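Local atomic coordinates of restriction endonuclease (Mycobacterium sp., PDB entry 4F0Q), a protein that cleaves DNA in response to cytosine methylation, working as a tetramer with a magnesium ion bound in its PD-(D/E)XK-type endonuclease domain. Residues L141-T146 with Q251-I256; A181-R186 with P257-R262; Q274-G279 with A284-L289; A308-R313 with V418-Q423. All coordinates share one frame; numbering follows the deposited sequence.

Contact 1 of 4, residues L141-T146 with Q251-I256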
loop_
_atom_site.group_PDB
_atom_site.type_symbol
_atom_site.label_atom_id
_atom_site.label_comp_id
_atom_site.label_asym_id
_atom_site.label_seq_id
_atom_site.Cartn_x
_atom_site.Cartn_y
_atom_site.Cartn_z
ATOM N N LEU A 141 9.338 -5.234 -31.630
ATOM C CA LEU A 141 10.246 -4.091 -31.689
ATOM C C LEU A 141 10.035 -3.081 -30.561
ATOM O O LEU A 141 10.951 -2.340 -30.205
ATOM C CB LEU A 141 10.143 -3.398 -33.049
ATOM C CG LEU A 141 10.629 -4.219 -34.244
ATOM C CD1 LEU A 141 10.420 -3.457 -35.542
ATOM C CD2 LEU A 141 12.092 -4.598 -34.070
ATOM N N HIS A 142 8.830 -3.053 -30.002
ATOM C CA HIS A 142 8.536 -2.177 -28.873
ATOM C C HIS A 142 9.156 -2.731 -27.596
ATOM O O HIS A 142 9.229 -2.046 -26.576
ATOM C CB HIS A 142 7.028 -1.988 -28.708
ATOM C CG HIS A 142 6.435 -1.016 -29.679
ATOM N ND1 HIS A 142 5.881 0.183 -29.288
ATOM C CD2 HIS A 142 6.319 -1.060 -31.028
ATOM C CE1 HIS A 142 5.443 0.833 -30.351
ATOM N NE2 HIS A 142 5.697 0.100 -31.420
ATOM N N ALA A 143 9.597 -3.981 -27.667
ATOM C CA ALA A 143 10.356 -4.593 -26.589
ATOM C C ALA A 143 11.722 -5.016 -27.117
ATOM O O ALA A 143 12.290 -6.012 -26.671
ATOM C CB ALA A 143 9.608 -5.782 -26.016
ATOM N N GLY A 144 12.235 -4.251 -28.077
ATOM C CA GLY A 144 13.535 -4.517 -28.666
ATOM C C GLY A 144 14.647 -4.498 -27.635
ATOM O O GLY A 144 14.685 -3.628 -26.766
ATOM N N THR A 145 15.556 -5.461 -27.738
ATOM C CA THR A 145 16.613 -5.625 -26.744
ATOM C C THR A 145 17.764 -4.641 -26.930
ATOM O O THR A 145 18.643 -4.544 -26.076
ATOM C CB THR A 145 17.173 -7.058 -26.748
ATOM O OG1 THR A 145 17.739 -7.348 -28.032
ATOM C CG2 THR A 145 16.067 -8.057 -26.447
ATOM N N THR A 146 17.764 -3.926 -28.049
ATOM C CA THR A 146 18.787 -2.917 -28.307
ATOM C C THR A 146 18.158 -1.623 -28.806
ATOM O O THR A 146 16.997 -1.603 -29.214
ATOM C CB THR A 146 19.815 -3.393 -29.353
ATOM O OG1 THR A 146 19.150 -3.662 -30.593
ATOM C CG2 THR A 146 20.528 -4.649 -28.878
ATOM N N GLN A 251 16.784 4.179 -23.990
ATOM C CA GLN A 251 16.765 3.396 -22.754
ATOM C C GLN A 251 15.973 2.091 -22.841
ATOM O O GLN A 251 16.406 1.062 -22.326
ATOM C CB GLN A 251 16.234 4.249 -21.599
ATOM C CG GLN A 251 17.055 5.497 -21.327
ATOM C CD GLN A 251 16.498 6.326 -20.188
ATOM O OE1 GLN A 251 17.059 7.358 -19.823
ATOM N NE2 GLN A 251 15.384 5.877 -19.617
ATOM N N GLY A 252 14.808 2.137 -23.479
ATOM C CA GLY A 252 13.966 0.960 -23.593
ATOM C C GLY A 252 12.840 0.953 -22.579
ATOM O O GLY A 252 12.176 1.967 -22.374
ATOM N N ARG A 253 12.630 -0.193 -21.937
ATOM C CA ARG A 253 11.553 -0.341 -20.960
ATOM C C ARG A 253 11.775 0.512 -19.714
ATOM O O ARG A 253 10.839 0.787 -18.966
ATOM C CB ARG A 253 11.383 -1.808 -20.557
ATOM C CG ARG A 253 11.086 -2.741 -21.715
ATOM C CD ARG A 253 10.273 -3.936 -21.251
ATOM N NE ARG A 253 8.989 -3.523 -20.690
ATOM C CZ ARG A 253 7.895 -3.305 -21.414
ATOM N NH1 ARG A 253 7.927 -3.462 -22.731
ATOM N NH2 ARG A 253 6.769 -2.931 -20.822
ATOM N N LEU A 254 13.018 0.925 -19.497
ATOM C CA LEU A 254 13.367 1.741 -18.340
ATOM C C LEU A 254 12.779 3.145 -18.445
ATOM O O LEU A 254 12.535 3.804 -17.433
ATOM C CB LEU A 254 14.888 1.822 -18.178
ATOM C CG LEU A 254 15.607 0.673 -17.460
ATOM C CD1 LEU A 254 15.474 -0.649 -18.208
ATOM C CD2 LEU A 254 17.072 1.021 -17.255
ATOM N N ALA A 255 12.550 3.596 -19.674
ATOM C CA ALA A 255 12.036 4.940 -19.916
ATOM C C ALA A 255 10.520 5.011 -19.769
ATOM O O ALA A 255 9.974 6.050 -19.403
ATOM C CB ALA A 255 12.454 5.421 -21.297
ATOM N N ILE A 256 9.851 3.897 -20.051
ATOM C CA ILE A 256 8.387 3.829 -20.036
ATOM C C ILE A 256 7.688 4.345 -18.760
ATOM O O ILE A 256 6.697 5.069 -18.859
ATOM C CB ILE A 256 7.879 2.410 -20.397
ATOM C CG1 ILE A 256 8.487 1.953 -21.725
ATOM C CG2 ILE A 256 6.361 2.382 -20.470
ATOM C CD1 ILE A 256 7.997 0.600 -22.189
#
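Arg253 donates through NH2 to Glu185 O of strand 175-193, while the NH1 end of its guanidinium lies against His142 O and Ala143 CB. Arg253 NH1 is 4.3 Å from His142 O and 4.4 Å from Ala143 CB. The first distance is too long for a hydrogen bond, and both atoms lie oblique to the guanidinium. Ile256 CD1, three residues further along Arg253's own segment, sits 3.9 Å above the guanidinium plane, offset toward its rim. With chi3 at 61° the arginine chain folds, and its end comes nearer to Ala143 than its base does. The imidazole of His142 leads away from the contact, NE2 bonding to Pro154 O. The backbones stay apart, Ala143 CA and Arg253 CA being 7.2 Å from each other. Both segments turn off helix ends here: residues 141-146 leave helix 130-142, and the other segment leaves helix 243-251 through Gly252, whose phi is positive. In the tetramer the second subunit comes close: its Asn425 and Arg313 bond to the backbone N and O of Arg253. The contact itself is therefore loose packing beside an arginine whose side-chain end is probably held mainly by the strand carbonyl.

Contact 2 of 4, residues A181-R186 with P257-R262; sequences AAIIER and PGIRRR
Strand residues 181-186 run past the irregular segment 257-262 without any backbone bond between them, the nearest CA atoms, of Glu185 and Pro257, being 9.6 Å apart, and side chains span the gap. Glu185 and Arg260 form a salt bridge in which NH1 of the arginine serves both carboxylate oxygens. Its bond to Glu185 OE2, 3.0 Å from Arg260 NH1, is nearly straight at 164°. The approach to OE1 is shorter, 2.7 Å from Arg260 NH1, but bent, and so weak. Arg260 NH2 adds another weak bond to Glu185 OE2. The carboxylate lies at the guanidinium edge with the two planes 37° apart, so OE2 is met from above the carboxylate plane although it stays in that of the guanidinium. Glu185 reaches across on an extended chain, CG anti to the backbone N (chi1 -177°). The strand carries a classic beta bulge here, where Glu185 and Arg186 both face Asp207 of strand 200-210 within the large mixed sheet of the N-terminal part. Beside the ion pair, Ile183 and Ile259 cross at about a right angle and touch through their outermost methyls, Ile183 CD1 lying 3.7 Å from Ile259 CD1. Trp248 of helix 243-251 packs on both isoleucines. Glu185 OE2 also forms a salt bridge with Arg313 of the second subunit, so one oxygen serves two arginines.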
loop_
_atom_site.group_PDB
_atom_site.type_symbol
_atom_site.label_atom_id
_atom_site.label_comp_id
_atom_site.label_asym_id
_atom_site.label_seq_id
_atom_site.Cartn_x
_atom_site.Cartn_y
_atom_site.Cartn_z
ATOM N N ALA A 181 0.714 9.325 -29.714
ATOM C CA ALA A 181 1.525 8.188 -30.133
ATOM C C ALA A 181 1.748 7.272 -28.936
ATOM O O ALA A 181 1.997 7.743 -27.827
ATOM C CB ALA A 181 2.854 8.664 -30.699
ATOM N N ALA A 182 1.660 5.965 -29.159
ATOM C CA ALA A 182 1.718 5.013 -28.056
ATOM C C ALA A 182 2.803 3.950 -28.213
ATOM O O ALA A 182 3.173 3.574 -29.327
ATOM C CB ALA A 182 0.358 4.355 -27.857
ATOM N N ILE A 183 3.307 3.476 -27.078
ATOM C CA ILE A 183 4.231 2.352 -27.041
ATOM C C ILE A 183 3.489 1.136 -26.503
ATOM O O ILE A 183 2.734 1.245 -25.538
ATOM C CB ILE A 183 5.424 2.635 -26.107
ATOM C CG1 ILE A 183 6.087 3.964 -26.466
ATOM C CG2 ILE A 183 6.434 1.498 -26.160
ATOM C CD1 ILE A 183 7.267 4.306 -25.589
ATOM N N ILE A 184 3.695 -0.019 -27.126
ATOM C CA ILE A 184 3.125 -1.252 -26.606
ATOM C C ILE A 184 3.833 -1.628 -25.310
ATOM O O ILE A 184 4.920 -2.207 -25.327
ATOM C CB ILE A 184 3.236 -2.411 -27.617
ATOM C CG1 ILE A 184 2.506 -2.054 -28.912
ATOM C CG2 ILE A 184 2.665 -3.692 -27.027
ATOM C CD1 ILE A 184 2.504 -3.164 -29.936
ATOM N N GLU A 185 3.215 -1.281 -24.186
ATOM C CA GLU A 185 3.796 -1.572 -22.882
ATOM C C GLU A 185 3.596 -3.036 -22.518
ATOM O O GLU A 185 4.481 -3.667 -21.936
ATOM C CB GLU A 185 3.197 -0.672 -21.802
ATOM C CG GLU A 185 3.818 -0.872 -20.429
ATOM C CD GLU A 185 3.184 0.002 -19.369
ATOM O OE1 GLU A 185 2.035 0.447 -19.570
ATOM O OE2 GLU A 185 3.841 0.250 -18.335
ATOM N N ARG A 186 2.433 -3.578 -22.861
ATOM C CA ARG A 186 2.172 -4.990 -22.602
ATOM C C ARG A 186 1.270 -5.603 -23.671
ATOM O O ARG A 186 0.420 -4.924 -24.240
ATOM C CB ARG A 186 1.570 -5.181 -21.206
ATOM C CG ARG A 186 1.583 -6.620 -20.713
ATOM C CD ARG A 186 1.274 -6.712 -19.226
ATOM N NE ARG A 186 -0.074 -6.250 -18.910
ATOM C CZ ARG A 186 -0.634 -6.352 -17.709
ATOM N NH1 ARG A 186 0.035 -6.905 -16.708
ATOM N NH2 ARG A 186 -1.868 -5.904 -17.509
ATOM N N PRO A 257 8.196 3.990 -17.562
ATOM C CA PRO A 257 7.507 4.492 -16.364
ATOM C C PRO A 257 7.588 6.008 -16.166
ATOM O O PRO A 257 7.007 6.513 -15.207
ATOM C CB PRO A 257 8.245 3.790 -15.217
ATOM C CG PRO A 257 8.845 2.585 -15.830
ATOM C CD PRO A 257 9.232 3.002 -17.211
ATOM N N GLY A 258 8.284 6.720 -17.048
ATOM C CA GLY A 258 8.453 8.152 -16.883
ATOM C C GLY A 258 8.163 8.988 -18.115
ATOM O O GLY A 258 8.406 10.194 -18.117
ATOM N N ILE A 259 7.636 8.359 -19.161
ATOM C CA ILE A 259 7.373 9.068 -20.412
ATOM C C ILE A 259 5.897 9.076 -20.803
ATOM O O ILE A 259 5.543 9.511 -21.898
ATOM C CB ILE A 259 8.195 8.485 -21.581
ATOM C CG1 ILE A 259 7.846 7.012 -21.798
ATOM C CG2 ILE A 259 9.686 8.655 -21.324
ATOM C CD1 ILE A 259 8.673 6.344 -22.872
ATOM N N ARG A 260 5.038 8.599 -19.908
ATOM C CA ARG A 260 3.604 8.571 -20.175
ATOM C C ARG A 260 2.999 9.970 -20.125
ATOM O O ARG A 260 3.396 10.798 -19.305
ATOM C CB ARG A 260 2.887 7.656 -19.182
ATOM C CG ARG A 260 2.312 6.395 -19.801
ATOM C CD ARG A 260 1.557 5.577 -18.770
ATOM N NE ARG A 260 2.447 5.014 -17.759
ATOM C CZ ARG A 260 2.928 3.776 -17.797
ATOM N NH1 ARG A 260 2.598 2.970 -18.796
ATOM N NH2 ARG A 260 3.733 3.342 -16.838
ATOM N N ARG A 261 2.037 10.223 -21.007
ATOM C CA ARG A 261 1.340 11.505 -21.041
ATOM C C ARG A 261 0.533 11.720 -19.762
ATOM O O ARG A 261 -0.138 10.809 -19.279
ATOM C CB ARG A 261 0.423 11.586 -22.263
ATOM C CG ARG A 261 -0.359 12.887 -22.375
ATOM C CD ARG A 261 -1.222 12.911 -23.627
ATOM N NE ARG A 261 -1.937 14.174 -23.780
ATOM C CZ ARG A 261 -3.184 14.384 -23.369
ATOM N NH1 ARG A 261 -3.861 13.411 -22.776
ATOM N NH2 ARG A 261 -3.755 15.567 -23.553
ATOM N N ARG A 262 0.607 12.931 -19.219
ATOM C CA ARG A 262 -0.080 13.256 -17.977
ATOM C C ARG A 262 -0.874 14.550 -18.104
ATOM O O ARG A 262 -0.354 15.565 -18.567
ATOM C CB ARG A 262 0.927 13.374 -16.831
ATOM C CG ARG A 262 0.307 13.665 -15.476
ATOM C CD ARG A 262 -0.572 12.516 -15.008
ATOM N NE ARG A 262 -0.913 12.639 -13.595
ATOM C CZ ARG A 262 -1.978 13.286 -13.136
ATOM N NH1 ARG A 262 -2.818 13.869 -13.979
ATOM N NH2 ARG A 262 -2.205 13.348 -11.830
#

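Contact 3 of 4, residues Q274-G279 with A284-L289; sequences QQPASG and ATLQTL
Leu286 points from its helix toward Gln275 and Pro276, crossing each of these side chains at about a right angle, and one methyl, CD2, does all the touching. That methyl lies 3.9 Å from Pro276 CD, an apolar contact made at the ring carbon next to the proline nitrogen. It also lies 3.2 Å from Gln275 OE1, so the amide oxygen presses on a hydrocarbon group that can offer it no hydrogen bond. Gln275 turns back to get there: its chain bends at chi2 (-65°), bringing the amide nearer to the helix than CB is, while NE2 makes weak bonds to Ser390 OG and Thr388 O. On the leucine, CG anti to the backbone N (chi1 -178°) carries CD2 out to both partners. Pro361 covers Leu286 and Gln275 together, and Ala415 of helix 411-425 packs on Leu286 as well. Further round the helix, Ala284 O accepts from Thr288 N and from Thr288 OG1, each 2.9 Å away, the two donors coming from opposite faces of the carbonyl plane. The arrangement is that of a short connection folded back on the helix it leads into: the chain leaves helix 271-274 at Gln275, turns, and enters helix 281-292, whose buried leucine packs against the start of the connection.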
loop_
_atom_site.group_PDB
_atom_site.type_symbol
_atom_site.label_atom_id
_atom_site.label_comp_id
_atom_site.label_asym_id
_atom_site.label_seq_id
_atom_site.Cartn_x
_atom_site.Cartn_y
_atom_site.Cartn_z
ATOM N N GLN A 274 -19.717 8.729 -11.938
ATOM C CA GLN A 274 -19.520 7.462 -11.241
ATOM C C GLN A 274 -20.583 6.443 -11.639
ATOM O O GLN A 274 -20.371 5.235 -11.537
ATOM C CB GLN A 274 -19.537 7.677 -9.728
ATOM C CG GLN A 274 -18.529 8.699 -9.239
ATOM C CD GLN A 274 -18.613 8.922 -7.743
ATOM O OE1 GLN A 274 -18.539 7.977 -6.958
ATOM N NE2 GLN A 274 -18.777 10.177 -7.340
ATOM N N GLN A 275 -21.731 6.941 -12.086
ATOM C CA GLN A 275 -22.815 6.090 -12.550
ATOM C C GLN A 275 -22.670 5.837 -14.046
ATOM O O GLN A 275 -22.079 6.650 -14.758
ATOM C CB GLN A 275 -24.166 6.750 -12.255
ATOM C CG GLN A 275 -24.492 6.863 -10.775
ATOM C CD GLN A 275 -24.664 5.513 -10.114
ATOM O OE1 GLN A 275 -25.638 4.807 -10.371
ATOM N NE2 GLN A 275 -23.717 5.146 -9.259
ATOM N N PRO A 276 -23.203 4.705 -14.531
ATOM C CA PRO A 276 -23.152 4.407 -15.967
ATOM C C PRO A 276 -24.091 5.309 -16.761
ATOM O O PRO A 276 -24.790 6.136 -16.175
ATOM C CB PRO A 276 -23.628 2.953 -16.036
ATOM C CG PRO A 276 -24.482 2.782 -14.828
ATOM C CD PRO A 276 -23.843 3.620 -13.764
ATOM N N ALA A 277 -24.106 5.149 -18.081
ATOM C CA ALA A 277 -24.979 5.946 -18.939
ATOM C C ALA A 277 -26.448 5.679 -18.625
ATOM O O ALA A 277 -26.778 4.713 -17.938
ATOM C CB ALA A 277 -24.685 5.670 -20.404
ATOM N N SER A 278 -27.324 6.538 -19.138
ATOM C CA SER A 278 -28.751 6.470 -18.827
ATOM C C SER A 278 -29.406 5.157 -19.258
ATOM O O SER A 278 -29.909 4.405 -18.423
ATOM C CB SER A 278 -29.492 7.654 -19.452
ATOM O OG SER A 278 -30.875 7.608 -19.143
ATOM N N GLY A 279 -29.399 4.887 -20.559
ATOM C CA GLY A 279 -30.048 3.700 -21.088
ATOM C C GLY A 279 -29.083 2.579 -21.415
ATOM O O GLY A 279 -29.416 1.662 -22.166
ATOM N N ALA A 284 -28.868 -0.981 -16.535
ATOM C CA ALA A 284 -29.825 -2.041 -16.241
ATOM C C ALA A 284 -29.198 -3.077 -15.317
ATOM O O ALA A 284 -29.846 -3.577 -14.394
ATOM C CB ALA A 284 -30.301 -2.694 -17.527
ATOM N N THR A 285 -27.931 -3.392 -15.575
ATOM C CA THR A 285 -27.180 -4.317 -14.733
ATOM C C THR A 285 -27.121 -3.810 -13.298
ATOM O O THR A 285 -27.370 -4.559 -12.354
ATOM C CB THR A 285 -25.746 -4.517 -15.257
ATOM O OG1 THR A 285 -25.790 -5.128 -16.553
ATOM C CG2 THR A 285 -24.952 -5.407 -14.314
ATOM N N LEU A 286 -26.804 -2.528 -13.145
ATOM C CA LEU A 286 -26.720 -1.909 -11.827
ATOM C C LEU A 286 -28.070 -1.905 -11.121
ATOM O O LEU A 286 -28.147 -2.125 -9.912
ATOM C CB LEU A 286 -26.185 -0.481 -11.939
ATOM C CG LEU A 286 -26.000 0.252 -10.611
ATOM C CD1 LEU A 286 -25.012 -0.492 -9.722
ATOM C CD2 LEU A 286 -25.543 1.678 -10.854
ATOM N N GLN A 287 -29.134 -1.649 -11.876
ATOM C CA GLN A 287 -30.482 -1.679 -11.319
ATOM C C GLN A 287 -30.820 -3.075 -10.810
ATOM O O GLN A 287 -31.384 -3.232 -9.724
ATOM C CB GLN A 287 -31.508 -1.221 -12.356
ATOM C CG GLN A 287 -31.415 0.256 -12.693
ATOM C CD GLN A 287 -31.554 1.137 -11.467
ATOM O OE1 GLN A 287 -30.764 2.058 -11.257
ATOM N NE2 GLN A 287 -32.563 0.860 -10.650
ATOM N N THR A 288 -30.461 -4.084 -11.596
ATOM C CA THR A 288 -30.650 -5.471 -11.194
ATOM C C THR A 288 -29.880 -5.764 -9.909
ATOM O O THR A 288 -30.406 -6.388 -8.987
ATOM C CB THR A 288 -30.189 -6.445 -12.294
ATOM O OG1 THR A 288 -30.884 -6.158 -13.513
ATOM C CG2 THR A 288 -30.468 -7.882 -11.886
ATOM N N LEU A 289 -28.636 -5.295 -9.851
ATOM C CA LEU A 289 -27.784 -5.508 -8.685
ATOM C C LEU A 289 -28.354 -4.859 -7.427
ATOM O O LEU A 289 -28.291 -5.436 -6.343
ATOM C CB LEU A 289 -26.366 -4.991 -8.947
ATOM C CG LEU A 289 -25.524 -5.764 -9.965
ATOM C CD1 LEU A 289 -24.156 -5.119 -10.134
ATOM C CD2 LEU A 289 -25.384 -7.220 -9.550
#

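Contact 4 of 4, residues A308-R313 with V418-Q423; sequences AAEVFR and VRRMVQ
Two helices of the endonuclease part, 297-314 and 411-425, pack together here, with Glu310 of the first set against Arg420 and Met421 of the second. The touching is done by the aliphatic part of the glutamate. Its CG lies 3.9 Å from Met421 CG, and Glu310 CB is 4.2 Å from Met421 SD, as the two side chains slide past each other in opposite directions. Glu310 CG also meets the guanidinium of Arg420 at its edge and in its plane, 4.0 Å from NH1. The carboxylate is paired within its own helix. With CG anti to the backbone N and a bend at chi2 (67°), it faces Arg313 one turn further along. Arg313 NE donates to Glu310 OE1 over 3.1 Å, arriving from above the carboxylate plane, and a salt bridge joins Arg313 NH2 to Glu310 OE2 at 3.0 Å. Arg420 NH1 remains 4.2 Å from Glu310 OE2, beyond a salt bridge, yet its charge would probably add to the positive field around the carboxylate. In this PD-(D/E)XK-type fold the metal-binding residues Asp334, Gln355 and Ala356 lie on or beside the strands of the central mixed sheet, and the present contact belongs to the surrounding helices. Met421 is further covered by Val307 and by Leu433 of helix 430-440. Leu254 of the second subunit also packs on Met421.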
loop_
_atom_site.group_PDB
_atom_site.type_symbol
_atom_site.label_atom_id
_atom_site.label_comp_id
_atom_site.label_asym_id
_atom_site.label_seq_id
_atom_site.Cartn_x
_atom_site.Cartn_y
_atom_site.Cartn_z
ATOM N N ALA A 308 -13.889 -6.636 -6.024
ATOM C CA ALA A 308 -12.662 -5.983 -5.587
ATOM C C ALA A 308 -11.453 -6.761 -6.084
ATOM O O ALA A 308 -10.505 -6.178 -6.615
ATOM C CB ALA A 308 -12.632 -5.862 -4.073
ATOM N N ALA A 309 -11.497 -8.081 -5.915
ATOM C CA ALA A 309 -10.431 -8.952 -6.402
ATOM C C ALA A 309 -10.198 -8.761 -7.900
ATOM O O ALA A 309 -9.055 -8.649 -8.356
ATOM C CB ALA A 309 -10.755 -10.406 -6.099
ATOM N N GLU A 310 -11.289 -8.707 -8.658
ATOM C CA GLU A 310 -11.210 -8.524 -10.105
ATOM C C GLU A 310 -10.601 -7.171 -10.480
ATOM O O GLU A 310 -9.725 -7.087 -11.346
ATOM C CB GLU A 310 -12.596 -8.676 -10.740
ATOM C CG GLU A 310 -12.608 -8.532 -12.253
ATOM C CD GLU A 310 -11.874 -9.658 -12.960
ATOM O OE1 GLU A 310 -11.780 -10.765 -12.386
ATOM O OE2 GLU A 310 -11.388 -9.435 -14.090
ATOM N N VAL A 311 -11.072 -6.119 -9.819
ATOM C CA VAL A 311 -10.587 -4.764 -10.057
ATOM C C VAL A 311 -9.094 -4.664 -9.767
ATOM O O VAL A 311 -8.347 -4.041 -10.521
ATOM C CB VAL A 311 -11.358 -3.731 -9.204
ATOM C CG1 VAL A 311 -10.671 -2.379 -9.233
ATOM C CG2 VAL A 311 -12.795 -3.607 -9.690
ATOM N N PHE A 312 -8.660 -5.292 -8.679
ATOM C CA PHE A 312 -7.242 -5.304 -8.343
ATOM C C PHE A 312 -6.403 -6.104 -9.336
ATOM O O PHE A 312 -5.327 -5.659 -9.731
ATOM C CB PHE A 312 -7.011 -5.796 -6.913
ATOM C CG PHE A 312 -7.285 -4.754 -5.866
ATOM C CD1 PHE A 312 -6.533 -3.590 -5.817
ATOM C CD2 PHE A 312 -8.288 -4.939 -4.928
ATOM C CE1 PHE A 312 -6.778 -2.628 -4.855
ATOM C CE2 PHE A 312 -8.539 -3.981 -3.964
ATOM C CZ PHE A 312 -7.782 -2.824 -3.928
ATOM N N ARG A 313 -6.891 -7.270 -9.748
ATOM C CA ARG A 313 -6.150 -8.072 -10.716
ATOM C C ARG A 313 -6.098 -7.404 -12.083
ATOM O O ARG A 313 -5.215 -7.689 -12.890
ATOM C CB ARG A 313 -6.738 -9.479 -10.846
ATOM C CG ARG A 313 -7.718 -9.677 -11.996
ATOM C CD ARG A 313 -7.809 -11.126 -12.391
ATOM N NE ARG A 313 -8.922 -11.385 -13.302
ATOM C CZ ARG A 313 -8.827 -11.415 -14.628
ATOM N NH1 ARG A 313 -7.666 -11.181 -15.213
ATOM N NH2 ARG A 313 -9.896 -11.681 -15.369
ATOM N N VAL A 418 -18.843 -6.383 -12.929
ATOM C CA VAL A 418 -19.759 -7.511 -12.798
ATOM C C VAL A 418 -20.134 -8.083 -14.163
ATOM O O VAL A 418 -20.149 -9.300 -14.352
ATOM C CB VAL A 418 -21.032 -7.117 -12.012
ATOM C CG1 VAL A 418 -22.157 -8.105 -12.267
ATOM C CG2 VAL A 418 -20.729 -7.025 -10.524
ATOM N N ARG A 419 -20.421 -7.202 -15.116
ATOM C CA ARG A 419 -20.734 -7.629 -16.476
ATOM C C ARG A 419 -19.569 -8.385 -17.111
ATOM O O ARG A 419 -19.767 -9.418 -17.756
ATOM C CB ARG A 419 -21.131 -6.432 -17.342
ATOM C CG ARG A 419 -22.586 -6.020 -17.193
ATOM C CD ARG A 419 -22.875 -4.728 -17.935
ATOM N NE ARG A 419 -22.255 -4.705 -19.257
ATOM C CZ ARG A 419 -22.808 -5.212 -20.353
ATOM N NH1 ARG A 419 -24.001 -5.788 -20.290
ATOM N NH2 ARG A 419 -22.167 -5.145 -21.512
ATOM N N ARG A 420 -18.357 -7.872 -16.920
ATOM C CA ARG A 420 -17.161 -8.538 -17.432
ATOM C C ARG A 420 -16.994 -9.930 -16.820
ATOM O O ARG A 420 -16.761 -10.906 -17.535
ATOM C CB ARG A 420 -15.914 -7.693 -17.159
ATOM C CG ARG A 420 -14.668 -8.172 -17.889
ATOM C CD ARG A 420 -13.415 -7.450 -17.405
ATOM N NE ARG A 420 -13.593 -6.002 -17.356
ATOM C CZ ARG A 420 -13.653 -5.294 -16.232
ATOM N NH1 ARG A 420 -13.539 -5.900 -15.058
ATOM N NH2 ARG A 420 -13.820 -3.979 -16.280
ATOM N N MET A 421 -17.118 -10.007 -15.498
ATOM C CA MET A 421 -16.999 -11.265 -14.764
ATOM C C MET A 421 -18.005 -12.296 -15.257
ATOM O O MET A 421 -17.657 -13.445 -15.536
ATOM C CB MET A 421 -17.222 -11.028 -13.267
ATOM C CG MET A 421 -16.137 -10.211 -12.584
ATOM S SD MET A 421 -16.658 -9.581 -10.973
ATOM C CE MET A 421 -17.101 -11.097 -10.130
ATOM N N VAL A 422 -19.257 -11.870 -15.358
ATOM C CA VAL A 422 -20.344 -12.744 -15.772
ATOM C C VAL A 422 -20.168 -13.223 -17.212
ATOM O O VAL A 422 -20.353 -14.405 -17.508
ATOM C CB VAL A 422 -21.707 -12.044 -15.595
ATOM C CG1 VAL A 422 -22.789 -12.767 -16.359
ATOM C CG2 VAL A 422 -22.062 -11.956 -14.121
ATOM N N GLN A 423 -19.794 -12.310 -18.103
ATOM C CA GLN A 423 -19.577 -12.670 -19.501
ATOM C C GLN A 423 -18.374 -13.596 -19.687
ATOM O O GLN A 423 -18.372 -14.448 -20.574
ATOM C CB GLN A 423 -19.417 -11.416 -20.363
ATOM C CG GLN A 423 -20.719 -10.683 -20.639
ATOM C CD GLN A 423 -21.649 -11.465 -21.550
ATOM O OE1 GLN A 423 -21.203 -12.273 -22.365
ATOM N NE2 GLN A 423 -22.947 -11.228 -21.413
#

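In the fold
Contacts 1 and 2 adjoin, with centres about 11 Å apart, and draw on one loop, after helix 243-251; Arg253 of contact 1 also bonds to a carbonyl of the strand in contact 2. Their chemistry differs, the first being loose packing at helix ends and the second pairing a salt bridge with an isoleucine contact. Contacts 3 and 4 form another neighbouring pair, about 16 Å between centres, touching where Leu289 meets Val418 and Thr285 meets Arg419. Contact 4 is the buried one, while the other three are partly buried. Contacts 1, 2 and 4 all meet the second subunit, whereas no other chain touches contact 3. Contacts 1 and 3 lie on opposite sides of the chain's centre.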